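Acyl-CoA thioesterase II TesB2 (Mycobacterium marinum, PDB 3U0A) probably hydrolyses fatty acyl-CoA thioesters to free fatty acids and coenzyme A, as a member of the C/M/P thioester hydrolase family. Local coordinates at residues A[18-23]-A[75-80]. Numbering follows the deposited sequence.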
ATOM      1  N   VAL A  18      18.954 -22.985   3.210  1.00 43.19           N
ATOM      2  CA  VAL A  18      18.482 -22.147   2.100  1.00 43.25           C
ATOM      3  C   VAL A  18      17.018 -21.683   2.371  1.00 42.23           C
ATOM      4  O   VAL A  18      16.147 -22.497   2.725  1.00 41.75           O
ATOM      5  CB  VAL A  18      18.588 -22.864   0.734  1.00 44.14           C
ATOM      6  CG1 VAL A  18      17.993 -22.015  -0.366  1.00 44.32           C
ATOM      7  CG2 VAL A  18      20.038 -23.231   0.417  1.00 45.37           C
ATOM      8  N   ASN A  19      16.778 -20.378   2.249  1.00 42.04           N
ATOM      9  CA  ASN A  19      15.451 -19.820   2.425  1.00 41.31           C
ATOM     10  C   ASN A  19      14.870 -19.927   3.835  1.00 40.59           C
ATOM     11  O   ASN A  19      13.685 -19.736   3.990  1.00 40.11           O
ATOM     12  CB  ASN A  19      14.445 -20.428   1.429  1.00 41.35           C
ATOM     13  CG  ASN A  19      14.797 -20.157  -0.027  1.00 42.25           C
ATOM     14  OD1 ASN A  19      15.346 -19.122  -0.369  1.00 42.64           O
ATOM     15  ND2 ASN A  19      14.464 -21.080  -0.884  1.00 42.74           N
ATOM     16  N   ILE A  20      15.686 -20.250   4.851  1.00 40.70           N
ATOM     17  CA  ILE A  20      15.243 -20.286   6.267  1.00 40.31           C
ATOM     18  C   ILE A  20      16.267 -19.500   7.063  1.00 40.72           C
ATOM     19  O   ILE A  20      17.428 -19.811   7.029  1.00 41.28           O
ATOM     20  CB  ILE A  20      15.128 -21.733   6.846  1.00 40.28           C
ATOM     21  CG1 ILE A  20      14.344 -22.664   5.886  1.00 40.14           C
ATOM     22  CG2 ILE A  20      14.531 -21.710   8.259  1.00 40.05           C
ATOM     23  CD1 ILE A  20      14.002 -24.057   6.416  1.00 40.13           C
ATOM     24  N   TYR A  21      15.813 -18.481   7.784  1.00 40.59           N
ATOM     25  CA  TYR A  21      16.681 -17.605   8.586  1.00 41.13           C
ATOM     26  C   TYR A  21      16.082 -17.486   9.994  1.00 41.14           C
ATOM     27  O   TYR A  21      14.925 -17.810  10.216  1.00 40.70           O
ATOM     28  CB  TYR A  21      16.800 -16.231   7.909  1.00 41.30           C
ATOM     29  CG  TYR A  21      17.480 -16.270   6.531  1.00 41.59           C
ATOM     30  CD1 TYR A  21      18.834 -16.054   6.397  1.00 42.36           C
ATOM     31  CD2 TYR A  21      16.756 -16.527   5.386  1.00 41.28           C
ATOM     32  CE1 TYR A  21      19.447 -16.082   5.164  1.00 42.84           C
ATOM     33  CE2 TYR A  21      17.363 -16.574   4.144  1.00 41.80           C
ATOM     34  CZ  TYR A  21      18.708 -16.350   4.026  1.00 42.59           C
ATOM     35  OH  TYR A  21      19.319 -16.407   2.791  1.00 43.32           O
ATOM     36  N   ARG A  22      16.876 -17.052  10.958  1.00 41.83           N
ATOM     37  CA  ARG A  22      16.404 -16.927  12.331  1.00 42.16           C
ATOM     38  C   ARG A  22      16.946 -15.648  12.892  1.00 42.93           C
ATOM     39  O   ARG A  22      18.141 -15.372  12.752  1.00 43.49           O
ATOM     40  CB  ARG A  22      16.854 -18.092  13.213  1.00 42.58           C
ATOM     41  CG  ARG A  22      16.459 -17.907  14.669  1.00 43.25           C
ATOM     42  CD  ARG A  22      16.416 -19.199  15.477  1.00 43.56           C
ATOM     43  NE  ARG A  22      17.736 -19.764  15.682  1.00 44.21           N
ATOM     44  CZ  ARG A  22      17.962 -20.987  16.132  1.00 44.52           C
ATOM     45  NH1 ARG A  22      19.192 -21.419  16.266  1.00 45.24           N
ATOM     46  NH2 ARG A  22      16.954 -21.784  16.430  1.00 44.22           N
ATOM     47  N   GLY A  23      16.057 -14.865  13.508  1.00 43.09           N
ATOM     48  CA  GLY A  23      16.416 -13.674  14.250  1.00 44.04           C
ATOM     49  C   GLY A  23      16.425 -13.983  15.741  1.00 44.97           C
ATOM     50  O   GLY A  23      15.561 -14.699  16.251  1.00 44.81           O
ATOM     51  N   PRO A  75      12.962 -16.428  19.880  1.00 44.13           N
ATOM     52  CA  PRO A  75      13.463 -16.070  18.544  1.00 43.55           C
ATOM     53  C   PRO A  75      12.400 -16.256  17.489  1.00 42.95           C
ATOM     54  O   PRO A  75      11.360 -16.843  17.757  1.00 43.00           O
ATOM     55  CB  PRO A  75      14.626 -17.064  18.304  1.00 43.63           C
ATOM     56  CG  PRO A  75      14.366 -18.220  19.204  1.00 44.02           C
ATOM     57  CD  PRO A  75      13.654 -17.633  20.408  1.00 44.48           C
ATOM     58  N   THR A  76      12.677 -15.746  16.300  1.00 42.49           N
ATOM     59  CA  THR A  76      11.761 -15.867  15.166  1.00 41.96           C
ATOM     60  C   THR A  76      12.494 -16.485  13.957  1.00 41.67           C
ATOM     61  O   THR A  76      13.673 -16.230  13.718  1.00 41.76           O
ATOM     62  CB  THR A  76      11.171 -14.498  14.778  1.00 41.72           C
ATOM     63  OG1 THR A  76      10.638 -13.873  15.939  1.00 42.13           O
ATOM     64  CG2 THR A  76      10.055 -14.645  13.711  1.00 41.28           C
ATOM     65  N   VAL A  77      11.763 -17.306  13.221  1.00 41.41           N
ATOM     66  CA  VAL A  77      12.257 -17.937  12.045  1.00 41.22           C
ATOM     67  C   VAL A  77      11.542 -17.350  10.833  1.00 40.80           C
ATOM     68  O   VAL A  77      10.334 -17.120  10.858  1.00 40.66           O
ATOM     69  CB  VAL A  77      12.032 -19.449  12.136  1.00 41.37           C
ATOM     70  CG1 VAL A  77      12.284 -20.129  10.796  1.00 41.22           C
ATOM     71  CG2 VAL A  77      12.902 -20.011  13.247  1.00 41.82           C
ATOM     72  N   PHE A  78      12.299 -17.116   9.771  1.00 40.67           N
ATOM     73  CA  PHE A  78      11.787 -16.481   8.561  1.00 40.34           C
ATOM     74  C   PHE A  78      11.881 -17.479   7.414  1.00 40.33           C
ATOM     75  O   PHE A  78      12.967 -17.979   7.081  1.00 40.56           O
ATOM     76  CB  PHE A  78      12.559 -15.177   8.269  1.00 40.31           C
ATOM     77  CG  PHE A  78      12.567 -14.230   9.429  1.00 40.43           C
ATOM     78  CD1 PHE A  78      11.513 -13.353   9.634  1.00 40.26           C
ATOM     79  CD2 PHE A  78      13.565 -14.283  10.378  1.00 40.81           C
ATOM     80  CE1 PHE A  78      11.478 -12.529  10.731  1.00 40.48           C
ATOM     81  CE2 PHE A  78      13.544 -13.442  11.474  1.00 41.03           C
ATOM     82  CZ  PHE A  78      12.504 -12.566  11.649  1.00 40.87           C
ATOM     83  N   LEU A  79      10.715 -17.754   6.836  1.00 40.16           N
ATOM     84  CA  LEU A  79      10.560 -18.667   5.743  1.00 40.21           C
ATOM     85  C   LEU A  79      10.324 -17.927   4.434  1.00 40.03           C
ATOM     86  O   LEU A  79       9.233 -17.438   4.185  1.00 39.83           O
ATOM     87  CB  LEU A  79       9.378 -19.563   6.053  1.00 40.28           C
ATOM     88  CG  LEU A  79       9.550 -20.340   7.353  1.00 40.53           C
ATOM     89  CD1 LEU A  79       8.367 -21.291   7.476  1.00 40.70           C
ATOM     90  CD2 LEU A  79      10.922 -21.081   7.366  1.00 40.79           C
ATOM     91  N   VAL A  80      11.359 -17.892   3.599  1.00 40.18           N
ATOM     92  CA  VAL A  80      11.366 -17.149   2.333  1.00 40.11           C
ATOM     93  C   VAL A  80      10.880 -18.034   1.188  1.00 40.28           C
ATOM     94  O   VAL A  80      11.268 -19.181   1.117  1.00 40.59           O
ATOM     95  CB  VAL A  80      12.785 -16.604   1.970  1.00 40.34           C
ATOM     96  CG1 VAL A  80      12.749 -15.718   0.729  1.00 40.31           C
ATOM     97  CG2 VAL A  80      13.378 -15.841   3.131  1.00 40.31           C
TER
HETATM   98  O   HOH W   1      11.413 -21.363   3.470  1.00  9.86           O
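The missing side chain of G23 makes room for the ring edge of F78: G23 N lies at that edge, near the ring plane, 3.5 Å from F78 CE2. F78 gets there with CG anti to its carbonyl carbon (chi1 -54°). Y21 projects from the same face, its ring meeting the V80 methyl obliquely (CD2 to CG2 4.1 Å), and helix 34-51 packs against both aromatics through S48. On the other face the CG2 methyl of I20 rests over the notch between V77 CG1 at 3.7 Å and L79 CD2 at 3.8 Å. R22 runs its CG and CD alongside P75 CB, while its NH1 forms a salt bridge with E14 on the next strand. The antiparallel register is fixed by five backbone hydrogen bonds, including the reciprocal pair of Y21 and F78 (Y21 N to F78 O 3.0 Å, F78 N to Y21 O 2.8 Å). N19 O accepts from V80 N and from a water that also donates to V80 O. Backbone polarity thus joins strand 20-23, itself flanked by 14-17, to strand 76-85 of the N-terminal hotdog domain, with a buried side where the aromatic rings meet helix 34-51 and a more open aliphatic side where R22 pairs with E14.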